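Side-chain contacts in viral structural protein 4 (Bombyx mori cytoplasmic polyhedrosis virus, PDB 6TZ0), which binds GTP and probably assists the viral RNA-dependent RNA polymerase during transcription of the double-stranded RNA genome: residues 4-9 against 44-49; 50-55 against 142-147; 420-425 against 528-533; 416-421 against 450-455. All blocks are in the same frame, centred on the assembly; numbering follows the deposited sequence.

The four contacts form two pairs on opposite sides of the chain's centre. Contacts 1 and 2 sit on successive turns of helix 41-60, their centres about 12 Å apart, and are partly buried; polar bonds accompany them, including one from D5 to S50 that runs between the two. About 60 to 70 Å away, centre to centre, contacts 3 and 4 share helix 417-427 and lie near the GTP-binding loop. Contact 3 is the most buried, using alanine, leucine and phenylalanine, whereas contact 4 grades from M452 inside to a lysine at the outer margin. No hydrogen bond crosses any of the four, so all rest on apolar packing.

Contact 1 (4-9 against 44-49); sequences IDPLKH and RSIKYA
I46 is the first residue of 44-49 to touch the N-terminal loop, and it faces both P6 and L7. Its longer branch, CG1, is trans to the backbone N (chi1 -169°) and leaves the helix toward the loop. CG1 passes CG of L7 at 4.1 Å, the two side chains crossing at a slant, and CD1 at its end reaches CB of P6 at 4.3 Å. A branched, wholly apolar residue suits this buried place, because one side chain serves two partners.

The backbone takes part as well. CD1 of L7 lies 3.8 Å from O of I46, and the same methyl meets CA of K47 at 4.2 Å. K47 starts away from the loop; the closest approach to this residue is that of the L7 methyl to its CA, at the exposed margin of the contact, where a charged lysine can stay in water. Farther along, A49, small and buried, packs on M1.

The loop holds its own shape. Carbonyl O of D5 accepts a 2.9 Å hydrogen bond from N of H9, the residue preceding helix 10-15, while OD1 of D5 takes a weak bond from N of L7 at 3.4 Å. OD2 of D5 bonds to OG of S50, one turn beyond I46 on helix 41-60. Chemically, then, the interface proper is a greasy patch without direction of its own, and the aspartate beside it supplies the polar links that would help fix how the loop sits on the helix.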
loop_
_atom_site.group_PDB
_atom_site.type_symbol
_atom_site.label_atom_id
_atom_site.label_comp_id
_atom_site.label_asym_id
_atom_site.label_seq_id
_atom_site.Cartn_x
_atom_site.Cartn_y
_atom_site.Cartn_z
ATOM N N ILE B 4 -14.081 37.751 -8.234
ATOM C CA ILE B 4 -15.533 37.735 -8.174
ATOM C C ILE B 4 -16.018 39.064 -8.726
ATOM O O ILE B 4 -15.539 40.121 -8.305
ATOM C CB ILE B 4 -16.027 37.509 -6.735
ATOM C CG1 ILE B 4 -15.518 36.167 -6.220
ATOM C CG2 ILE B 4 -17.534 37.544 -6.669
ATOM C CD1 ILE B 4 -15.620 36.006 -4.747
ATOM N N ASP B 5 -16.946 39.004 -9.666
ATOM C CA ASP B 5 -17.410 40.177 -10.396
ATOM C C ASP B 5 -18.194 41.102 -9.472
ATOM O O ASP B 5 -19.202 40.673 -8.903
ATOM C CB ASP B 5 -18.278 39.705 -11.555
ATOM C CG ASP B 5 -18.516 40.772 -12.593
ATOM O OD1 ASP B 5 -18.016 41.904 -12.438
ATOM O OD2 ASP B 5 -19.210 40.474 -13.583
ATOM N N PRO B 6 -17.773 42.358 -9.283
ATOM C CA PRO B 6 -18.534 43.252 -8.401
ATOM C C PRO B 6 -19.842 43.724 -8.996
ATOM O O PRO B 6 -20.741 44.101 -8.238
ATOM C CB PRO B 6 -17.577 44.430 -8.179
ATOM C CG PRO B 6 -16.246 43.917 -8.526
ATOM C CD PRO B 6 -16.479 42.951 -9.644
ATOM N N LEU B 7 -19.977 43.728 -10.320
ATOM C CA LEU B 7 -21.221 44.169 -10.933
ATOM C C LEU B 7 -22.313 43.122 -10.802
ATOM O O LEU B 7 -23.498 43.461 -10.827
ATOM C CB LEU B 7 -20.996 44.512 -12.401
ATOM C CG LEU B 7 -20.051 45.675 -12.700
ATOM C CD1 LEU B 7 -19.890 45.811 -14.191
ATOM C CD2 LEU B 7 -20.556 46.960 -12.098
ATOM N N LYS B 8 -21.936 41.855 -10.654
ATOM C CA LYS B 8 -22.895 40.784 -10.431
ATOM C C LYS B 8 -23.089 40.508 -8.946
ATOM O O LYS B 8 -24.220 40.483 -8.457
ATOM C CB LYS B 8 -22.443 39.507 -11.149
ATOM C CG LYS B 8 -23.058 39.266 -12.528
ATOM C CD LYS B 8 -22.697 40.356 -13.521
ATOM C CE LYS B 8 -23.387 40.162 -14.859
ATOM N NZ LYS B 8 -22.958 38.906 -15.523
ATOM N N HIS B 9 -22.001 40.278 -8.223
ATOM C CA HIS B 9 -22.072 39.956 -6.801
ATOM C C HIS B 9 -21.755 41.185 -5.952
ATOM O O HIS B 9 -20.805 41.206 -5.181
ATOM C CB HIS B 9 -21.125 38.808 -6.485
ATOM C CG HIS B 9 -21.401 37.577 -7.283
ATOM N ND1 HIS B 9 -20.820 37.344 -8.509
ATOM C CD2 HIS B 9 -22.218 36.528 -7.046
ATOM C CE1 HIS B 9 -21.256 36.194 -8.986
ATOM N NE2 HIS B 9 -22.106 35.678 -8.118
ATOM N N ARG B 44 -14.928 52.149 -17.376
ATOM C CA ARG B 44 -14.881 51.278 -18.542
ATOM C C ARG B 44 -14.190 49.960 -18.225
ATOM O O ARG B 44 -14.585 48.908 -18.747
ATOM C CB ARG B 44 -14.188 52.001 -19.696
ATOM C CG ARG B 44 -15.012 53.150 -20.244
ATOM C CD ARG B 44 -14.380 53.792 -21.461
ATOM N NE ARG B 44 -13.209 54.593 -21.127
ATOM C CZ ARG B 44 -11.974 54.297 -21.508
ATOM N NH1 ARG B 44 -11.751 53.214 -22.235
ATOM N NH2 ARG B 44 -10.966 55.080 -21.161
ATOM N N SER B 45 -13.198 49.996 -17.336
ATOM C CA SER B 45 -12.424 48.802 -17.017
ATOM C C SER B 45 -13.251 47.773 -16.257
ATOM O O SER B 45 -13.084 46.562 -16.464
ATOM C CB SER B 45 -11.189 49.196 -16.212
ATOM O OG SER B 45 -10.454 48.052 -15.836
ATOM N N ILE B 46 -14.155 48.225 -15.384
ATOM C CA ILE B 46 -14.944 47.252 -14.631
ATOM C C ILE B 46 -15.985 46.570 -15.528
ATOM O O ILE B 46 -16.266 45.371 -15.366
ATOM C CB ILE B 46 -15.559 47.909 -13.376
ATOM C CG1 ILE B 46 -16.149 46.853 -12.447
ATOM C CG2 ILE B 46 -16.596 48.961 -13.710
ATOM C CD1 ILE B 46 -16.463 47.364 -11.078
ATOM N N LYS B 47 -16.502 47.278 -16.537
ATOM C CA LYS B 47 -17.406 46.653 -17.496
ATOM C C LYS B 47 -16.655 45.675 -18.386
ATOM O O LYS B 47 -17.198 44.627 -18.767
ATOM C CB LYS B 47 -18.087 47.722 -18.340
ATOM C CG LYS B 47 -18.957 48.676 -17.551
ATOM C CD LYS B 47 -19.604 49.705 -18.468
ATOM C CE LYS B 47 -20.370 50.756 -17.681
ATOM N NZ LYS B 47 -21.573 50.187 -17.015
ATOM N N TYR B 48 -15.402 46.003 -18.714
ATOM C CA TYR B 48 -14.570 45.091 -19.493
ATOM C C TYR B 48 -14.313 43.800 -18.732
ATOM O O TYR B 48 -14.381 42.704 -19.304
ATOM C CB TYR B 48 -13.244 45.761 -19.843
ATOM C CG TYR B 48 -13.345 46.939 -20.784
ATOM C CD1 TYR B 48 -14.486 47.163 -21.543
ATOM C CD2 TYR B 48 -12.293 47.831 -20.908
ATOM C CE1 TYR B 48 -14.574 48.235 -22.395
ATOM C CE2 TYR B 48 -12.374 48.910 -21.757
ATOM C CZ TYR B 48 -13.515 49.103 -22.500
ATOM O OH TYR B 48 -13.601 50.176 -23.349
ATOM N N ALA B 49 -14.041 43.915 -17.431
ATOM C CA ALA B 49 -13.844 42.732 -16.603
ATOM C C ALA B 49 -15.120 41.910 -16.468
ATOM O O ALA B 49 -15.052 40.675 -16.412
ATOM C CB ALA B 49 -13.328 43.136 -15.226
#

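Contact 2 (50-55 against 142-147); sequences SLIHSM and STLIES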
loop_
_atom_site.group_PDB
_atom_site.type_symbol
_atom_site.label_atom_id
_atom_site.label_comp_id
_atom_site.label_asym_id
_atom_site.label_seq_id
_atom_site.Cartn_x
_atom_site.Cartn_y
_atom_site.Cartn_z
ATOM N N SER B 50 -16.284 42.567 -16.427
ATOM C CA SER B 50 -17.548 41.832 -16.398
ATOM C C SER B 50 -17.764 41.035 -17.683
ATOM O O SER B 50 -18.206 39.875 -17.641
ATOM C CB SER B 50 -18.703 42.799 -16.170
ATOM O OG SER B 50 -19.943 42.125 -16.206
ATOM N N LEU B 51 -17.435 41.639 -18.831
ATOM C CA LEU B 51 -17.541 40.935 -20.109
ATOM C C LEU B 51 -16.581 39.751 -20.183
ATOM O O LEU B 51 -16.928 38.693 -20.731
ATOM C CB LEU B 51 -17.281 41.903 -21.260
ATOM C CG LEU B 51 -18.297 43.019 -21.488
ATOM C CD1 LEU B 51 -17.811 43.970 -22.556
ATOM C CD2 LEU B 51 -19.634 42.439 -21.878
ATOM N N ILE B 52 -15.378 39.904 -19.622
ATOM C CA ILE B 52 -14.421 38.800 -19.604
ATOM C C ILE B 52 -14.915 37.662 -18.712
ATOM O O ILE B 52 -14.770 36.486 -19.067
ATOM C CB ILE B 52 -13.028 39.310 -19.183
ATOM C CG1 ILE B 52 -12.445 40.214 -20.262
ATOM C CG2 ILE B 52 -12.051 38.184 -18.967
ATOM C CD1 ILE B 52 -11.183 40.908 -19.833
ATOM N N HIS B 53 -15.532 37.986 -17.565
ATOM C CA HIS B 53 -16.109 36.949 -16.704
ATOM C C HIS B 53 -17.213 36.170 -17.406
ATOM O O HIS B 53 -17.271 34.934 -17.302
ATOM C CB HIS B 53 -16.676 37.548 -15.421
ATOM C CG HIS B 53 -15.647 37.903 -14.398
ATOM N ND1 HIS B 53 -15.075 39.152 -14.320
ATOM C CD2 HIS B 53 -15.114 37.180 -13.387
ATOM C CE1 HIS B 53 -14.225 39.179 -13.312
ATOM N NE2 HIS B 53 -14.222 37.991 -12.735
ATOM N N SER B 54 -18.092 36.874 -18.125
ATOM C CA SER B 54 -19.179 36.201 -18.834
ATOM C C SER B 54 -18.649 35.294 -19.940
ATOM O O SER B 54 -19.102 34.149 -20.089
ATOM C CB SER B 54 -20.129 37.240 -19.414
ATOM O OG SER B 54 -20.692 38.037 -18.392
ATOM N N MET B 55 -17.664 35.786 -20.700
ATOM C CA MET B 55 -17.064 34.996 -21.771
ATOM C C MET B 55 -16.343 33.767 -21.226
ATOM O O MET B 55 -16.436 32.678 -21.808
ATOM C CB MET B 55 -16.107 35.880 -22.568
ATOM C CG MET B 55 -15.463 35.234 -23.771
ATOM S SD MET B 55 -16.595 34.847 -25.098
ATOM C CE MET B 55 -16.901 36.482 -25.747
ATOM N N SER B 142 -9.899 36.663 -28.182
ATOM C CA SER B 142 -8.958 37.605 -28.774
ATOM C C SER B 142 -9.671 38.794 -29.393
ATOM O O SER B 142 -9.237 39.936 -29.212
ATOM C CB SER B 142 -8.104 36.887 -29.813
ATOM O OG SER B 142 -7.209 37.786 -30.433
ATOM N N THR B 143 -10.772 38.554 -30.109
ATOM C CA THR B 143 -11.523 39.669 -30.672
ATOM C C THR B 143 -12.210 40.486 -29.591
ATOM O O THR B 143 -12.465 41.677 -29.793
ATOM C CB THR B 143 -12.551 39.183 -31.692
ATOM O OG1 THR B 143 -13.472 38.286 -31.064
ATOM C CG2 THR B 143 -11.867 38.486 -32.846
ATOM N N LEU B 144 -12.524 39.880 -28.444
ATOM C CA LEU B 144 -13.093 40.687 -27.368
ATOM C C LEU B 144 -12.039 41.550 -26.678
ATOM O O LEU B 144 -12.287 42.726 -26.400
ATOM C CB LEU B 144 -13.833 39.795 -26.368
ATOM C CG LEU B 144 -14.486 40.468 -25.159
ATOM C CD1 LEU B 144 -15.855 39.945 -24.938
ATOM C CD2 LEU B 144 -13.698 40.111 -23.934
ATOM N N ILE B 145 -10.858 40.993 -26.401
ATOM C CA ILE B 145 -9.829 41.748 -25.685
ATOM C C ILE B 145 -9.173 42.786 -26.593
ATOM O O ILE B 145 -8.797 43.870 -26.128
ATOM C CB ILE B 145 -8.818 40.768 -25.052
ATOM C CG1 ILE B 145 -9.501 39.974 -23.946
ATOM C CG2 ILE B 145 -7.605 41.457 -24.444
ATOM C CD1 ILE B 145 -8.650 38.886 -23.374
ATOM N N GLU B 146 -9.083 42.510 -27.899
ATOM C CA GLU B 146 -8.483 43.451 -28.841
ATOM C C GLU B 146 -9.282 44.743 -28.946
ATOM O O GLU B 146 -8.702 45.821 -29.099
ATOM C CB GLU B 146 -8.370 42.791 -30.213
ATOM C CG GLU B 146 -7.655 43.612 -31.258
ATOM C CD GLU B 146 -7.600 42.917 -32.596
ATOM O OE1 GLU B 146 -8.155 41.805 -32.709
ATOM O OE2 GLU B 146 -7.004 43.483 -33.536
ATOM N N SER B 147 -10.602 44.660 -28.825
ATOM C CA SER B 147 -11.457 45.829 -28.961
ATOM C C SER B 147 -11.492 46.697 -27.714
ATOM O O SER B 147 -12.089 47.776 -27.755
ATOM C CB SER B 147 -12.875 45.394 -29.318
ATOM O OG SER B 147 -13.451 44.639 -28.271
#
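L144 is the side chain that three residues of 50-55, namely L51, I52 and M55, gather round. Its CB leaves helix 136-146 toward helix 41-60 and, with CG, forms a stalk whose closest neighbours come only at the methyls. Because CG lies opposite the backbone N (chi1 179°), the fork is carried straight out from the helix. From there the two methyls part company. CD1 meets CE of M55 at 3.7 Å, an approach of tip to tip, and stands 4.4 Å from CB of L51. CD2 goes to the other side and finds CG1 of I52 at 3.9 Å.

Each partner suits its task. M55 is flexible and unbranched, and its chain, folded at chi2 and chi3, swings the terminal methyl onto the leucine. I52 is buried and gives a rigid branched flank. L51, more exposed, lends its CB to the group while its methyls lie farther out.

Polar residues next to this patch turn to their own backbone. OG of S54 bonds to O of S50 at 3.2 Å, sharing that oxygen with N of S54, which comes from the opposite face of the carbonyl plane. OG of S147 bonds back to O of L144 at 2.9 Å, the hydroxyl standing above the carbonyl plane.

The two helices run almost exactly antiparallel, at 176°, with segment axes 11.1 Å apart. Helix 70-79 packs against both: I77 touches I52 and I145, and M76 touches S142 and I145, making a small all-helical cluster.

Contact 3 (420-425 against 528-533); sequences QKASEL and LFLRDT
A422 sits where helix 417-427 meets helix 524-537, its methyl shared by F529 and L530. This is the close part of the contact. CB of A422 lies 4.0 Å from CD2 of F529, arriving at the ring's edge near its plane, and also 4.0 Å from CD2 of L530. A side chain of one carbon suits the spot, since the CA atoms of A422 and L530 are 7.5 Å apart. The chi1 of F529, -179°, swings the ring out from its own helix toward the other one. One ring face is covered from within its own helix: OG1 of T533 stands 4.0 Å above the ring plane, over its centre, while donating a 2.9 Å hydrogen bond to O of F529.

Away from A422 the packing thins. L425 is partly exposed and makes the longest of the three contacts, its CD2 approaching CE2 of F529 obliquely at 4.3 Å. On the far side of the other helix, R531 and D532 form a salt bridge, NH1 to OD1 at 2.8 Å; D532 also bonds to Y437.

The helices pass at 106° with segment axes 10.6 Å apart. L530 also touches K355, a residue that binds GTP in this protein. The contact therefore belongs to the helical layer beside the nucleotide loop of a domain whose parallel sheet and P-loop-like sequence are consistent with a P-loop NTPase fold.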
loop_
_atom_site.group_PDB
_atom_site.type_symbol
_atom_site.label_atom_id
_atom_site.label_comp_id
_atom_site.label_asym_id
_atom_site.label_seq_id
_atom_site.Cartn_x
_atom_site.Cartn_y
_atom_site.Cartn_z
ATOM N N GLN B 420 -4.597 13.695 42.942
ATOM C CA GLN B 420 -3.965 13.169 44.146
ATOM C C GLN B 420 -2.529 12.741 43.879
ATOM O O GLN B 420 -1.630 13.038 44.679
ATOM C CB GLN B 420 -4.787 11.997 44.670
ATOM C CG GLN B 420 -6.167 12.400 45.130
ATOM C CD GLN B 420 -7.059 11.217 45.420
ATOM O OE1 GLN B 420 -6.681 10.069 45.199
ATOM N NE2 GLN B 420 -8.263 11.494 45.905
ATOM N N LYS B 421 -2.293 12.065 42.749
ATOM C CA LYS B 421 -0.934 11.638 42.427
ATOM C C LYS B 421 -0.024 12.830 42.141
ATOM O O LYS B 421 1.131 12.854 42.584
ATOM C CB LYS B 421 -0.944 10.674 41.243
ATOM C CG LYS B 421 -1.793 9.436 41.463
ATOM C CD LYS B 421 -1.327 8.605 42.647
ATOM C CE LYS B 421 -0.033 7.883 42.363
ATOM N NZ LYS B 421 0.335 6.982 43.484
ATOM N N ALA B 422 -0.543 13.851 41.454
ATOM C CA ALA B 422 0.256 15.039 41.177
ATOM C C ALA B 422 0.503 15.853 42.439
ATOM O O ALA B 422 1.573 16.449 42.590
ATOM C CB ALA B 422 -0.428 15.894 40.115
ATOM N N SER B 423 -0.456 15.870 43.370
ATOM C CA SER B 423 -0.251 16.595 44.620
ATOM C C SER B 423 0.797 15.913 45.490
ATOM O O SER B 423 1.631 16.586 46.108
ATOM C CB SER B 423 -1.576 16.725 45.368
ATOM O OG SER B 423 -1.405 17.438 46.577
ATOM N N GLU B 424 0.786 14.576 45.531
ATOM C CA GLU B 424 1.840 13.853 46.239
ATOM C C GLU B 424 3.196 14.056 45.576
ATOM O O GLU B 424 4.222 14.169 46.260
ATOM C CB GLU B 424 1.504 12.367 46.305
ATOM C CG GLU B 424 0.312 12.044 47.172
ATOM C CD GLU B 424 -0.024 10.570 47.164
ATOM O OE1 GLU B 424 0.621 9.819 46.403
ATOM O OE2 GLU B 424 -0.939 10.162 47.909
ATOM N N LEU B 425 3.206 14.128 44.244
ATOM C CA LEU B 425 4.441 14.362 43.509
ATOM C C LEU B 425 4.990 15.760 43.767
ATOM O O LEU B 425 6.207 15.960 43.792
ATOM C CB LEU B 425 4.179 14.148 42.023
ATOM C CG LEU B 425 5.369 14.115 41.085
ATOM C CD1 LEU B 425 6.214 12.926 41.458
ATOM C CD2 LEU B 425 4.889 14.007 39.655
ATOM N N LEU B 528 -2.332 24.118 38.008
ATOM C CA LEU B 528 -1.382 24.694 37.061
ATOM C C LEU B 528 -0.370 23.656 36.584
ATOM O O LEU B 528 0.012 23.645 35.403
ATOM C CB LEU B 528 -0.679 25.882 37.704
ATOM C CG LEU B 528 0.279 26.675 36.825
ATOM C CD1 LEU B 528 -0.454 27.274 35.648
ATOM C CD2 LEU B 528 0.917 27.753 37.649
ATOM N N PHE B 529 0.044 22.757 37.481
ATOM C CA PHE B 529 0.972 21.691 37.120
ATOM C C PHE B 529 0.348 20.723 36.124
ATOM O O PHE B 529 0.995 20.322 35.146
ATOM C CB PHE B 529 1.422 20.969 38.389
ATOM C CG PHE B 529 2.391 19.856 38.147
ATOM C CD1 PHE B 529 3.683 20.127 37.744
ATOM C CD2 PHE B 529 2.021 18.540 38.359
ATOM C CE1 PHE B 529 4.578 19.108 37.525
ATOM C CE2 PHE B 529 2.916 17.517 38.143
ATOM C CZ PHE B 529 4.193 17.802 37.728
ATOM N N LEU B 530 -0.922 20.367 36.332
ATOM C CA LEU B 530 -1.600 19.482 35.396
ATOM C C LEU B 530 -1.895 20.167 34.075
ATOM O O LEU B 530 -1.857 19.505 33.034
ATOM C CB LEU B 530 -2.887 18.946 36.006
ATOM C CG LEU B 530 -2.649 17.922 37.103
ATOM C CD1 LEU B 530 -3.948 17.494 37.735
ATOM C CD2 LEU B 530 -1.922 16.742 36.519
ATOM N N ARG B 531 -2.186 21.475 34.095
ATOM C CA ARG B 531 -2.323 22.235 32.857
ATOM C C ARG B 531 -1.046 22.167 32.033
ATOM O O ARG B 531 -1.095 21.942 30.819
ATOM C CB ARG B 531 -2.697 23.693 33.162
ATOM C CG ARG B 531 -2.957 24.566 31.921
ATOM C CD ARG B 531 -1.748 25.401 31.502
ATOM N NE ARG B 531 -1.925 26.017 30.197
ATOM C CZ ARG B 531 -0.921 26.441 29.440
ATOM N NH1 ARG B 531 0.327 26.291 29.854
ATOM N NH2 ARG B 531 -1.161 26.986 28.258
ATOM N N ASP B 532 0.107 22.365 32.674
ATOM C CA ASP B 532 1.356 22.381 31.916
ATOM C C ASP B 532 1.748 20.986 31.433
ATOM O O ASP B 532 2.267 20.838 30.320
ATOM C CB ASP B 532 2.462 23.004 32.753
ATOM C CG ASP B 532 2.339 24.502 32.855
ATOM O OD1 ASP B 532 1.827 25.126 31.909
ATOM O OD2 ASP B 532 2.764 25.057 33.883
ATOM N N THR B 533 1.463 19.952 32.232
ATOM C CA THR B 533 1.704 18.574 31.801
ATOM C C THR B 533 0.834 18.202 30.603
ATOM O O THR B 533 1.321 17.644 29.605
ATOM C CB THR B 533 1.434 17.621 32.963
ATOM O OG1 THR B 533 2.254 17.979 34.074
ATOM C CG2 THR B 533 1.734 16.187 32.570
#

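Contact 4 (416-421 against 450-455); sequences SYYEQK and DEMNEV
The helix bearing Y418 and K421 passes the one bearing M452 and V455 at 140°, with segment axes 11.0 Å apart and K421 and V455 nearest by their CA atoms. On the inner side M452 does the reaching. A chi1 of -169° extends its chain away from the backbone N, and a bend at chi2 brings CE to 3.8 Å from O of Y418 and 4.1 Å from CB of the same residue. Methionine works well in this interior position, its slim, pliable tip able to settle against a turn of backbone. The Y418 ring lies farther along, its CE1 atom 4.2 Å from O of V455, which stands at the ring's edge near its plane.

The outer side belongs to K421 and V455, whose side chains run across one another. CG2 of V455 is met by CE of K421 at 3.7 Å and by CB and CG of K421 at 4.1 Å: the doubly bent lysine wraps its methylenes round the methyl and then leads its amine away. CG of K421 also rests over a face of the Y417 ring, toward the rim. Lysine fits here by being greasy along its length and charged at its end.

M452 also packs on A422 and L530, so three helices meet at it, while N453 touches T367 of the polymerase chain. Y418 lies near K355 of the GTP site, placing this helical cluster beside the nucleotide pocket of a probable P-loop NTPase domain.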
loop_
_atom_site.group_PDB
_atom_site.type_symbol
_atom_site.label_atom_id
_atom_site.label_comp_id
_atom_site.label_asym_id
_atom_site.label_seq_id
_atom_site.Cartn_x
_atom_site.Cartn_y
_atom_site.Cartn_z
ATOM N N SER B 416 -10.108 13.934 41.914
ATOM C CA SER B 416 -9.644 13.033 40.873
ATOM C C SER B 416 -8.407 12.270 41.329
ATOM O O SER B 416 -7.696 12.681 42.246
ATOM C CB SER B 416 -9.341 13.809 39.594
ATOM O OG SER B 416 -8.833 12.955 38.591
ATOM N N TYR B 417 -8.163 11.137 40.669
ATOM C CA TYR B 417 -7.027 10.285 41.008
ATOM C C TYR B 417 -5.708 10.923 40.595
ATOM O O TYR B 417 -4.729 10.904 41.358
ATOM C CB TYR B 417 -7.205 8.923 40.340
ATOM C CG TYR B 417 -6.090 7.941 40.583
ATOM C CD1 TYR B 417 -5.966 7.295 41.802
ATOM C CD2 TYR B 417 -5.167 7.649 39.586
ATOM C CE1 TYR B 417 -4.952 6.394 42.026
ATOM C CE2 TYR B 417 -4.146 6.749 39.803
ATOM C CZ TYR B 417 -4.047 6.125 41.023
ATOM O OH TYR B 417 -3.031 5.225 41.240
ATOM N N TYR B 418 -5.670 11.506 39.395
ATOM C CA TYR B 418 -4.446 12.128 38.910
ATOM C C TYR B 418 -4.106 13.386 39.693
ATOM O O TYR B 418 -2.927 13.728 39.823
ATOM C CB TYR B 418 -4.563 12.455 37.427
ATOM C CG TYR B 418 -4.740 11.253 36.540
ATOM C CD1 TYR B 418 -3.721 10.326 36.392
ATOM C CD2 TYR B 418 -5.898 11.080 35.799
ATOM C CE1 TYR B 418 -3.869 9.233 35.575
ATOM C CE2 TYR B 418 -6.048 10.000 34.969
ATOM C CZ TYR B 418 -5.032 9.080 34.862
ATOM O OH TYR B 418 -5.179 8.002 34.032
ATOM N N GLU B 419 -5.115 14.070 40.234
ATOM C CA GLU B 419 -4.863 15.235 41.074
ATOM C C GLU B 419 -4.190 14.832 42.376
ATOM O O GLU B 419 -3.283 15.523 42.853
ATOM C CB GLU B 419 -6.175 15.966 41.343
ATOM C CG GLU B 419 -6.804 16.521 40.086
ATOM C CD GLU B 419 -8.128 17.204 40.332
ATOM O OE1 GLU B 419 -8.629 17.153 41.473
ATOM O OE2 GLU B 419 -8.672 17.790 39.374
ATOM N N GLN B 420 -4.597 13.695 42.942
ATOM C CA GLN B 420 -3.965 13.169 44.146
ATOM C C GLN B 420 -2.529 12.741 43.879
ATOM O O GLN B 420 -1.630 13.038 44.679
ATOM C CB GLN B 420 -4.787 11.997 44.670
ATOM C CG GLN B 420 -6.167 12.400 45.130
ATOM C CD GLN B 420 -7.059 11.217 45.420
ATOM O OE1 GLN B 420 -6.681 10.069 45.199
ATOM N NE2 GLN B 420 -8.263 11.494 45.905
ATOM N N LYS B 421 -2.293 12.065 42.749
ATOM C CA LYS B 421 -0.934 11.638 42.427
ATOM C C LYS B 421 -0.024 12.830 42.141
ATOM O O LYS B 421 1.131 12.854 42.584
ATOM C CB LYS B 421 -0.944 10.674 41.243
ATOM C CG LYS B 421 -1.793 9.436 41.463
ATOM C CD LYS B 421 -1.327 8.605 42.647
ATOM C CE LYS B 421 -0.033 7.883 42.363
ATOM N NZ LYS B 421 0.335 6.982 43.484
ATOM N N ASP B 450 8.015 14.461 33.623
ATOM C CA ASP B 450 8.332 13.096 33.212
ATOM C C ASP B 450 7.827 12.078 34.231
ATOM O O ASP B 450 7.336 11.007 33.857
ATOM C CB ASP B 450 9.833 12.946 32.997
ATOM C CG ASP B 450 10.317 13.697 31.782
ATOM O OD1 ASP B 450 9.504 13.915 30.863
ATOM O OD2 ASP B 450 11.513 14.048 31.732
ATOM N N GLU B 451 7.907 12.410 35.518
ATOM C CA GLU B 451 7.344 11.547 36.551
ATOM C C GLU B 451 5.820 11.521 36.485
ATOM O O GLU B 451 5.196 10.473 36.714
ATOM C CB GLU B 451 7.831 12.026 37.914
ATOM C CG GLU B 451 9.320 11.813 38.113
ATOM C CD GLU B 451 9.850 12.478 39.365
ATOM O OE1 GLU B 451 9.117 13.281 39.971
ATOM O OE2 GLU B 451 11.004 12.195 39.747
ATOM N N MET B 452 5.212 12.655 36.142
ATOM C CA MET B 452 3.772 12.668 35.909
ATOM C C MET B 452 3.387 11.844 34.680
ATOM O O MET B 452 2.335 11.202 34.675
ATOM C CB MET B 452 3.281 14.104 35.770
ATOM C CG MET B 452 1.780 14.234 35.792
ATOM S SD MET B 452 1.097 13.786 37.395
ATOM C CE MET B 452 -0.559 13.293 36.937
ATOM N N ASN B 453 4.228 11.818 33.644
ATOM C CA ASN B 453 3.956 10.935 32.511
ATOM C C ASN B 453 4.119 9.470 32.891
ATOM O O ASN B 453 3.416 8.611 32.348
ATOM C CB ASN B 453 4.864 11.265 31.328
ATOM C CG ASN B 453 4.510 12.571 30.675
ATOM O OD1 ASN B 453 3.351 12.954 30.636
ATOM N ND2 ASN B 453 5.501 13.239 30.113
ATOM N N GLU B 454 5.024 9.174 33.826
ATOM C CA GLU B 454 5.139 7.815 34.351
ATOM C C GLU B 454 3.907 7.400 35.143
ATOM O O GLU B 454 3.550 6.218 35.152
ATOM C CB GLU B 454 6.376 7.685 35.235
ATOM C CG GLU B 454 7.686 7.778 34.498
ATOM C CD GLU B 454 8.871 7.699 35.431
ATOM O OE1 GLU B 454 8.656 7.687 36.659
ATOM O OE2 GLU B 454 10.018 7.654 34.939
ATOM N N VAL B 455 3.256 8.335 35.832
ATOM C CA VAL B 455 2.034 7.922 36.523
ATOM C C VAL B 455 0.833 7.951 35.576
ATOM O O VAL B 455 -0.185 7.305 35.851
ATOM C CB VAL B 455 1.797 8.759 37.797
ATOM C CG1 VAL B 455 1.221 10.095 37.494
ATOM C CG2 VAL B 455 0.932 8.018 38.792
#